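Local coordinates for protein Exo-alpha-sialidase (Clostridium perfringens, PDB 2V72) that binds galactose through a calcium-containing family 32 carbohydrate-binding module, consistent with recognition of host glycans by this large sialidase toxin, at residues Arg63-Ile68 against Ile117-Ile122; Ile81-Ile86 against Ala126-Gly131. All coordinates share one frame; numbering follows the deposited sequence.

Overall arrangement
Both contacts join strands of one all-beta F5/8 type C (discoidin-like) sandwich, and strand 121-129 runs into both; their centres lie about 21 Å apart. Contact 1 (63-68 with 117-122) is largely buried and links the two sheets: an antiparallel pairing in one sheet, then a corner that delivers Ile122 to the other. Contact 2 (81-86 with 126-131) is only partly buried and is an antiparallel pairing broken by bulges where both chains turn a corner, nearer the galactose. Regular backbone ladder, aliphatic core and a surface salt bridge mark the first; shared carbonyl acceptors mark the second. They touch where Ile122 CG2 meets Ile86 CG2 at 3.6 Å.

Contact 1: Arg63-Ile68 against Ile117-Ile122; sequences RKVSSI and IDAEEI
An antiparallel beta ladder between strands 62-71 and 116-119 pairs Arg63 with Ala119, Lys64 with Asp118 and Val65 with Ile117. The first and last are hydrogen-bonded pairs: Arg63 and Ala119 exchange both N-H...O=C bonds, and so do Val65 and Ile117, the shortest link being Val65 N to Ile117 O at 2.7 Å. At the non-hydrogen-bonded pair between them, Asp118 CA makes a CA-H...O contact of 3.2 Å with the neighbouring Arg63 O, and Lys64 CA makes the matching contact with Ile117 O.

Lys64 and Asp118 lie side by side on the outer face of this ladder. The lysine chain runs extended to CE and bends only at its last torsion (chi4 -56°), which turns NZ over to Asp118. NZ donates to the syn lone pair of OD1 at 2.8 Å, forming a salt bridge on the exposed side of the ladder.

On the other face Val65 and Ile117 meet at an oblique angle. Ile117 CG1 sits between its backbone N and carbonyl carbon (chi1 52°), bringing it within 3.6 Å of Val65 CG2, while CD1 of the same isoleucine also rests on that methyl. Arg63 starts on this face too, but its guanidinium leads away to a salt bridge with Glu15.

The discoidin-like sandwich shows itself at Glu120, where the chain turns a corner and passes from one sheet to the other; Glu120 and Glu121 form a classic beta bulge opposite Ile89. Beyond the corner Ile122 reaches back across the interior toward Ile68, and the two meet tip to tip, CD1 to CD1, at 4.0 Å. Val141 and Leu59 pack against both Val65 and Ile122, while Phe113 lies against Val65 and Ile68.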
ATOM      1  N   ARG A  63      15.175   4.723   4.953  1.00 55.12           N
ATOM      2  CA  ARG A  63      15.308   4.727   3.502  1.00 54.88           C
ATOM      3  C   ARG A  63      15.036   6.119   2.939  1.00 54.67           C
ATOM      4  O   ARG A  63      14.410   6.946   3.600  1.00 54.54           O
ATOM      5  CB  ARG A  63      14.322   3.730   2.880  1.00 55.11           C
ATOM      6  CG  ARG A  63      14.331   2.337   3.483  1.00 55.00           C
ATOM      7  CD  ARG A  63      15.461   1.479   2.949  1.00 55.41           C
ATOM      8  NE  ARG A  63      15.327   0.116   3.455  1.00 57.17           N
ATOM      9  CZ  ARG A  63      16.072  -0.927   3.084  1.00 57.52           C
ATOM     10  NH1 ARG A  63      17.039  -0.797   2.180  1.00 56.02           N
ATOM     11  NH2 ARG A  63      15.836  -2.114   3.633  1.00 57.20           N
ATOM     12  N   LYS A  64      15.511   6.366   1.719  1.00 54.44           N
ATOM     13  CA  LYS A  64      15.203   7.590   0.981  1.00 54.29           C
ATOM     14  C   LYS A  64      14.361   7.231  -0.238  1.00 53.74           C
ATOM     15  O   LYS A  64      14.901   6.910  -1.304  1.00 54.11           O
ATOM     16  CB  LYS A  64      16.484   8.304   0.541  1.00 54.12           C
ATOM     17  CG  LYS A  64      17.270   8.955   1.659  1.00 54.98           C
ATOM     18  CD  LYS A  64      18.510   9.664   1.107  1.00 55.13           C
ATOM     19  CE  LYS A  64      19.327  10.318   2.219  1.00 57.41           C
ATOM     20  NZ  LYS A  64      18.515  11.273   3.045  1.00 57.58           N
ATOM     21  N   VAL A  65      13.039   7.281  -0.091  1.00 52.78           N
ATOM     22  CA  VAL A  65      12.175   6.712  -1.116  1.00 51.77           C
ATOM     23  C   VAL A  65      11.790   7.727  -2.190  1.00 51.21           C
ATOM     24  O   VAL A  65      11.311   8.826  -1.899  1.00 50.90           O
ATOM     25  CB  VAL A  65      10.945   5.909  -0.522  1.00 51.93           C
ATOM     26  CG1 VAL A  65      11.254   5.390   0.880  1.00 51.20           C
ATOM     27  CG2 VAL A  65       9.655   6.713  -0.523  1.00 51.45           C
ATOM     28  N   SER A  66      12.043   7.346  -3.439  1.00 50.49           N
ATOM     29  CA  SER A  66      11.741   8.195  -4.586  1.00 49.68           C
ATOM     30  C   SER A  66      10.418   7.823  -5.247  1.00 48.83           C
ATOM     31  O   SER A  66       9.814   8.652  -5.916  1.00 48.90           O
ATOM     32  CB  SER A  66      12.895   8.191  -5.600  1.00 49.75           C
ATOM     33  OG  SER A  66      13.471   6.902  -5.748  1.00 51.13           O
ATOM     34  N   SER A  67       9.960   6.587  -5.053  1.00 47.61           N
ATOM     35  CA  SER A  67       8.671   6.162  -5.617  1.00 46.70           C
ATOM     36  C   SER A  67       8.058   4.936  -4.950  1.00 45.93           C
ATOM     37  O   SER A  67       8.735   4.181  -4.247  1.00 45.46           O
ATOM     38  CB  SER A  67       8.761   5.935  -7.139  1.00 46.58           C
ATOM     39  OG  SER A  67       9.514   4.780  -7.450  1.00 46.14           O
ATOM     40  N   ILE A  68       6.761   4.758  -5.189  1.00 45.39           N
ATOM     41  CA  ILE A  68       5.994   3.617  -4.675  1.00 44.83           C
ATOM     42  C   ILE A  68       5.081   3.099  -5.792  1.00 44.66           C
ATOM     43  O   ILE A  68       4.366   3.881  -6.422  1.00 44.39           O
ATOM     44  CB  ILE A  68       5.158   4.012  -3.420  1.00 44.58           C
ATOM     45  CG1 ILE A  68       6.076   4.492  -2.285  1.00 44.13           C
ATOM     46  CG2 ILE A  68       4.301   2.845  -2.937  1.00 44.49           C
ATOM     47  CD1 ILE A  68       5.436   5.483  -1.345  1.00 42.70           C
ATOM     48  N   ILE A 117      11.964  11.020  -0.131  1.00 53.81           N
ATOM     49  CA  ILE A 117      11.568  11.175   1.263  1.00 53.76           C
ATOM     50  C   ILE A 117      12.227  10.161   2.196  1.00 53.46           C
ATOM     51  O   ILE A 117      12.383   8.986   1.858  1.00 53.62           O
ATOM     52  CB  ILE A 117      10.029  11.221   1.437  1.00 53.82           C
ATOM     53  CG1 ILE A 117       9.350  10.029   0.756  1.00 54.59           C
ATOM     54  CG2 ILE A 117       9.484  12.524   0.868  1.00 53.89           C
ATOM     55  CD1 ILE A 117       8.043   9.584   1.412  1.00 53.59           C
ATOM     56  N   ASP A 118      12.643  10.649   3.358  1.00 53.17           N
ATOM     57  CA  ASP A 118      13.200   9.807   4.411  1.00 52.88           C
ATOM     58  C   ASP A 118      12.042   9.113   5.107  1.00 52.19           C
ATOM     59  O   ASP A 118      11.105   9.769   5.552  1.00 51.93           O
ATOM     60  CB  ASP A 118      13.991  10.649   5.428  1.00 53.16           C
ATOM     61  CG  ASP A 118      15.123  11.436   4.792  1.00 53.80           C
ATOM     62  OD1 ASP A 118      16.122  10.819   4.352  1.00 55.58           O
ATOM     63  OD2 ASP A 118      15.015  12.675   4.733  1.00 54.30           O
ATOM     64  N   ALA A 119      12.101   7.787   5.183  1.00 51.74           N
ATOM     65  CA  ALA A 119      11.031   7.003   5.799  1.00 51.43           C
ATOM     66  C   ALA A 119      11.516   5.619   6.209  1.00 51.17           C
ATOM     67  O   ALA A 119      12.219   4.956   5.446  1.00 50.93           O
ATOM     68  CB  ALA A 119       9.841   6.883   4.840  1.00 51.53           C
ATOM     69  N   GLU A 120      11.138   5.199   7.418  1.00 51.11           N
ATOM     70  CA  GLU A 120      11.370   3.828   7.897  1.00 51.03           C
ATOM     71  C   GLU A 120      10.127   2.964   7.668  1.00 50.56           C
ATOM     72  O   GLU A 120      10.191   1.730   7.716  1.00 50.47           O
ATOM     73  CB  GLU A 120      11.683   3.803   9.400  1.00 51.42           C
ATOM     74  CG  GLU A 120      12.153   5.113  10.027  1.00 53.08           C
ATOM     75  CD  GLU A 120      11.727   5.229  11.483  1.00 55.51           C
ATOM     76  OE1 GLU A 120      10.930   6.141  11.802  1.00 56.69           O
ATOM     77  OE2 GLU A 120      12.164   4.395  12.309  1.00 56.07           O
ATOM     78  N   GLU A 121       8.995   3.626   7.451  1.00 50.05           N
ATOM     79  CA  GLU A 121       7.706   2.967   7.323  1.00 49.95           C
ATOM     80  C   GLU A 121       6.781   3.816   6.453  1.00 49.64           C
ATOM     81  O   GLU A 121       6.881   5.040   6.454  1.00 49.65           O
ATOM     82  CB  GLU A 121       7.089   2.749   8.712  1.00 49.80           C
ATOM     83  CG  GLU A 121       5.908   1.788   8.740  1.00 50.06           C
ATOM     84  CD  GLU A 121       5.503   1.380  10.146  1.00 50.29           C
ATOM     85  OE1 GLU A 121       4.343   1.648  10.532  1.00 49.35           O
ATOM     86  OE2 GLU A 121       6.345   0.794  10.865  1.00 51.22           O
ATOM     87  N   ILE A 122       5.898   3.156   5.706  1.00 49.56           N
ATOM     88  CA  ILE A 122       4.904   3.834   4.864  1.00 49.68           C
ATOM     89  C   ILE A 122       3.509   3.293   5.136  1.00 49.27           C
ATOM     90  O   ILE A 122       3.331   2.098   5.361  1.00 49.40           O
ATOM     91  CB  ILE A 122       5.213   3.663   3.359  1.00 50.15           C
ATOM     92  CG1 ILE A 122       6.630   4.143   3.044  1.00 50.61           C
ATOM     93  CG2 ILE A 122       4.206   4.438   2.506  1.00 50.72           C
ATOM     94  CD1 ILE A 122       7.161   3.609   1.752  1.00 53.38           C
TER

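Contact 2: Ile81-Ile86 against Ala126-Gly131; sequences ITKYEI and AIQGVG
Two backbone carbonyls carry the polar side of this pairing between Ile81-Ile86 and Ala126-Gly131. Gln128 O accepts from Thr82 N at 2.9 Å and from Lys83 N at 3.3 Å, and both donors approach from the same face of its carbonyl plane, well above it. Lys83 O in turn takes a bond from Ile127 N at 2.8 Å, with the donor tilted 28° from the plane, and a weak one from Gln128 N.

These doubled acceptors are the signature of two classic beta bulges: Thr82 and Lys83 together oppose Gln128, and Ile127 and Gln128 together oppose Lys83. They break the register where the chain of the sandwich turns a corner at Lys83, between strands 81-82 and 84-90, and at Ile127 and Gln128 within strand 121-129. The Gly129 end of the pairing, next to Ile81, lies towards the bound galactose.

Carbon-to-carbon contacts lie on both faces. On the buried face, the CB of Ala126 fits against three carbons of Ile81, CG1, CG2 and CD1, each at 3.8 Å; Trp102 covers Ile81 and stacks with the ring of Tyr84. Across the exposed face, the aliphatic stems of Lys83 and Gln128 touch CB to CB at 3.9 Å. With CG anti to the backbone N (chi1 -156°), the lysine chain is led toward Ile127, where Lys83 CD comes within 4.1 Å of Ile127 CG2. Separately, Ile127 CD1 lies 3.9 Å from Glu85 CG.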
ATOM      1  N   ILE A  81      -8.659   0.781  -4.851  1.00 47.18           N
ATOM      2  CA  ILE A  81      -8.663   2.015  -4.069  1.00 47.54           C
ATOM      3  C   ILE A  81      -8.804   3.207  -5.011  1.00 48.12           C
ATOM      4  O   ILE A  81      -8.039   3.334  -5.970  1.00 48.21           O
ATOM      5  CB  ILE A  81      -7.393   2.150  -3.184  1.00 47.41           C
ATOM      6  CG1 ILE A  81      -7.263   0.920  -2.268  1.00 47.19           C
ATOM      7  CG2 ILE A  81      -7.438   3.460  -2.386  1.00 47.49           C
ATOM      8  CD1 ILE A  81      -5.943   0.789  -1.539  1.00 47.03           C
ATOM      9  N   THR A  82      -9.795   4.057  -4.741  1.00 48.59           N
ATOM     10  CA  THR A  82     -10.083   5.218  -5.587  1.00 49.24           C
ATOM     11  C   THR A  82      -9.639   6.554  -4.973  1.00 49.59           C
ATOM     12  O   THR A  82      -9.343   7.502  -5.700  1.00 49.91           O
ATOM     13  CB  THR A  82     -11.587   5.316  -5.937  1.00 49.35           C
ATOM     14  OG1 THR A  82     -12.349   5.485  -4.733  1.00 49.25           O
ATOM     15  CG2 THR A  82     -12.063   4.074  -6.697  1.00 48.74           C
ATOM     16  N   LYS A  83      -9.622   6.628  -3.644  1.00 49.64           N
ATOM     17  CA  LYS A  83      -9.177   7.820  -2.924  1.00 50.03           C
ATOM     18  C   LYS A  83      -8.245   7.383  -1.789  1.00 50.08           C
ATOM     19  O   LYS A  83      -8.578   6.479  -1.006  1.00 50.09           O
ATOM     20  CB  LYS A  83     -10.380   8.600  -2.382  1.00 50.08           C
ATOM     21  CG  LYS A  83     -10.119  10.082  -2.144  1.00 50.87           C
ATOM     22  CD  LYS A  83     -11.291  10.770  -1.453  1.00 50.84           C
ATOM     23  CE  LYS A  83     -10.943  12.223  -1.148  1.00 53.14           C
ATOM     24  NZ  LYS A  83     -11.541  12.737   0.131  1.00 53.82           N
ATOM     25  N   TYR A  84      -7.080   8.022  -1.710  1.00 49.97           N
ATOM     26  CA  TYR A  84      -5.995   7.552  -0.850  1.00 50.09           C
ATOM     27  C   TYR A  84      -5.236   8.680  -0.136  1.00 50.29           C
ATOM     28  O   TYR A  84      -5.341   9.856  -0.502  1.00 50.49           O
ATOM     29  CB  TYR A  84      -5.003   6.703  -1.667  1.00 50.01           C
ATOM     30  CG  TYR A  84      -4.222   7.502  -2.694  1.00 50.03           C
ATOM     31  CD1 TYR A  84      -2.981   8.055  -2.382  1.00 50.08           C
ATOM     32  CD2 TYR A  84      -4.737   7.718  -3.974  1.00 50.62           C
ATOM     33  CE1 TYR A  84      -2.269   8.805  -3.319  1.00 50.35           C
ATOM     34  CE2 TYR A  84      -4.040   8.461  -4.915  1.00 50.13           C
ATOM     35  CZ  TYR A  84      -2.807   8.998  -4.586  1.00 50.34           C
ATOM     36  OH  TYR A  84      -2.126   9.731  -5.523  1.00 50.15           O
ATOM     37  N   GLU A  85      -4.482   8.291   0.891  1.00 50.24           N
ATOM     38  CA  GLU A  85      -3.472   9.128   1.533  1.00 50.28           C
ATOM     39  C   GLU A  85      -2.250   8.260   1.747  1.00 50.14           C
ATOM     40  O   GLU A  85      -2.373   7.055   1.968  1.00 50.41           O
ATOM     41  CB  GLU A  85      -3.940   9.610   2.903  1.00 50.34           C
ATOM     42  CG  GLU A  85      -4.926  10.773   2.924  1.00 50.67           C
ATOM     43  CD  GLU A  85      -5.381  11.110   4.349  1.00 50.51           C
ATOM     44  OE1 GLU A  85      -5.012  10.365   5.288  1.00 51.29           O
ATOM     45  OE2 GLU A  85      -6.113  12.105   4.531  1.00 49.76           O
ATOM     46  N   ILE A  86      -1.073   8.867   1.676  1.00 50.08           N
ATOM     47  CA  ILE A  86       0.169   8.182   2.002  1.00 50.10           C
ATOM     48  C   ILE A  86       0.934   8.982   3.067  1.00 50.30           C
ATOM     49  O   ILE A  86       1.193  10.172   2.895  1.00 49.76           O
ATOM     50  CB  ILE A  86       1.049   7.942   0.738  1.00 50.22           C
ATOM     51  CG1 ILE A  86       0.268   7.164  -0.341  1.00 50.40           C
ATOM     52  CG2 ILE A  86       2.361   7.234   1.107  1.00 50.53           C
ATOM     53  CD1 ILE A  86       1.107   6.692  -1.531  1.00 49.66           C
ATOM     54  N   ALA A 126      -6.787   3.760   2.534  1.00 48.69           N
ATOM     55  CA  ALA A 126      -7.854   3.720   1.547  1.00 48.62           C
ATOM     56  C   ALA A 126      -9.090   4.434   2.087  1.00 48.84           C
ATOM     57  O   ALA A 126      -9.777   3.918   2.967  1.00 48.92           O
ATOM     58  CB  ALA A 126      -8.175   2.292   1.186  1.00 48.43           C
ATOM     59  N   ILE A 127      -9.353   5.628   1.564  1.00 49.13           N
ATOM     60  CA  ILE A 127     -10.524   6.418   1.964  1.00 49.61           C
ATOM     61  C   ILE A 127     -11.776   5.906   1.255  1.00 49.99           C
ATOM     62  O   ILE A 127     -12.841   5.785   1.865  1.00 50.34           O
ATOM     63  CB  ILE A 127     -10.331   7.923   1.661  1.00 49.51           C
ATOM     64  CG1 ILE A 127      -9.076   8.456   2.364  1.00 49.84           C
ATOM     65  CG2 ILE A 127     -11.575   8.726   2.063  1.00 49.41           C
ATOM     66  CD1 ILE A 127      -8.583   9.795   1.828  1.00 50.84           C
ATOM     67  N   GLN A 128     -11.640   5.628  -0.039  1.00 50.29           N
ATOM     68  CA  GLN A 128     -12.724   5.097  -0.849  1.00 50.94           C
ATOM     69  C   GLN A 128     -12.153   4.010  -1.737  1.00 50.50           C
ATOM     70  O   GLN A 128     -10.996   4.086  -2.146  1.00 50.54           O
ATOM     71  CB  GLN A 128     -13.361   6.188  -1.709  1.00 51.03           C
ATOM     72  CG  GLN A 128     -14.197   7.207  -0.938  1.00 52.19           C
ATOM     73  CD  GLN A 128     -15.044   8.089  -1.843  1.00 52.70           C
ATOM     74  OE1 GLN A 128     -15.680   7.607  -2.797  1.00 56.07           O
ATOM     75  NE2 GLN A 128     -15.070   9.389  -1.547  1.00 53.23           N
ATOM     76  N   GLY A 129     -12.969   2.997  -2.013  1.00 50.15           N
ATOM     77  CA  GLY A 129     -12.579   1.851  -2.824  1.00 49.77           C
ATOM     78  C   GLY A 129     -13.829   1.119  -3.269  1.00 49.76           C
ATOM     79  O   GLY A 129     -14.863   1.211  -2.608  1.00 49.92           O
ATOM     80  N   VAL A 130     -13.753   0.399  -4.387  1.00 49.61           N
ATOM     81  CA  VAL A 130     -14.949  -0.263  -4.927  1.00 49.62           C
ATOM     82  C   VAL A 130     -15.450  -1.418  -4.063  1.00 49.33           C
ATOM     83  O   VAL A 130     -14.663  -2.216  -3.531  1.00 49.26           O
ATOM     84  CB  VAL A 130     -14.846  -0.634  -6.461  1.00 49.67           C
ATOM     85  CG1 VAL A 130     -13.479  -0.336  -7.028  1.00 49.81           C
ATOM     86  CG2 VAL A 130     -15.271  -2.077  -6.746  1.00 50.01           C
ATOM     87  N   GLY A 131     -16.774  -1.464  -3.918  1.00 48.84           N
ATOM     88  CA  GLY A 131     -17.449  -2.420  -3.055  1.00 48.27           C
ATOM     89  C   GLY A 131     -17.364  -2.022  -1.595  1.00 48.02           C
ATOM     90  O   GLY A 131     -17.951  -2.684  -0.740  1.00 48.22           O
TER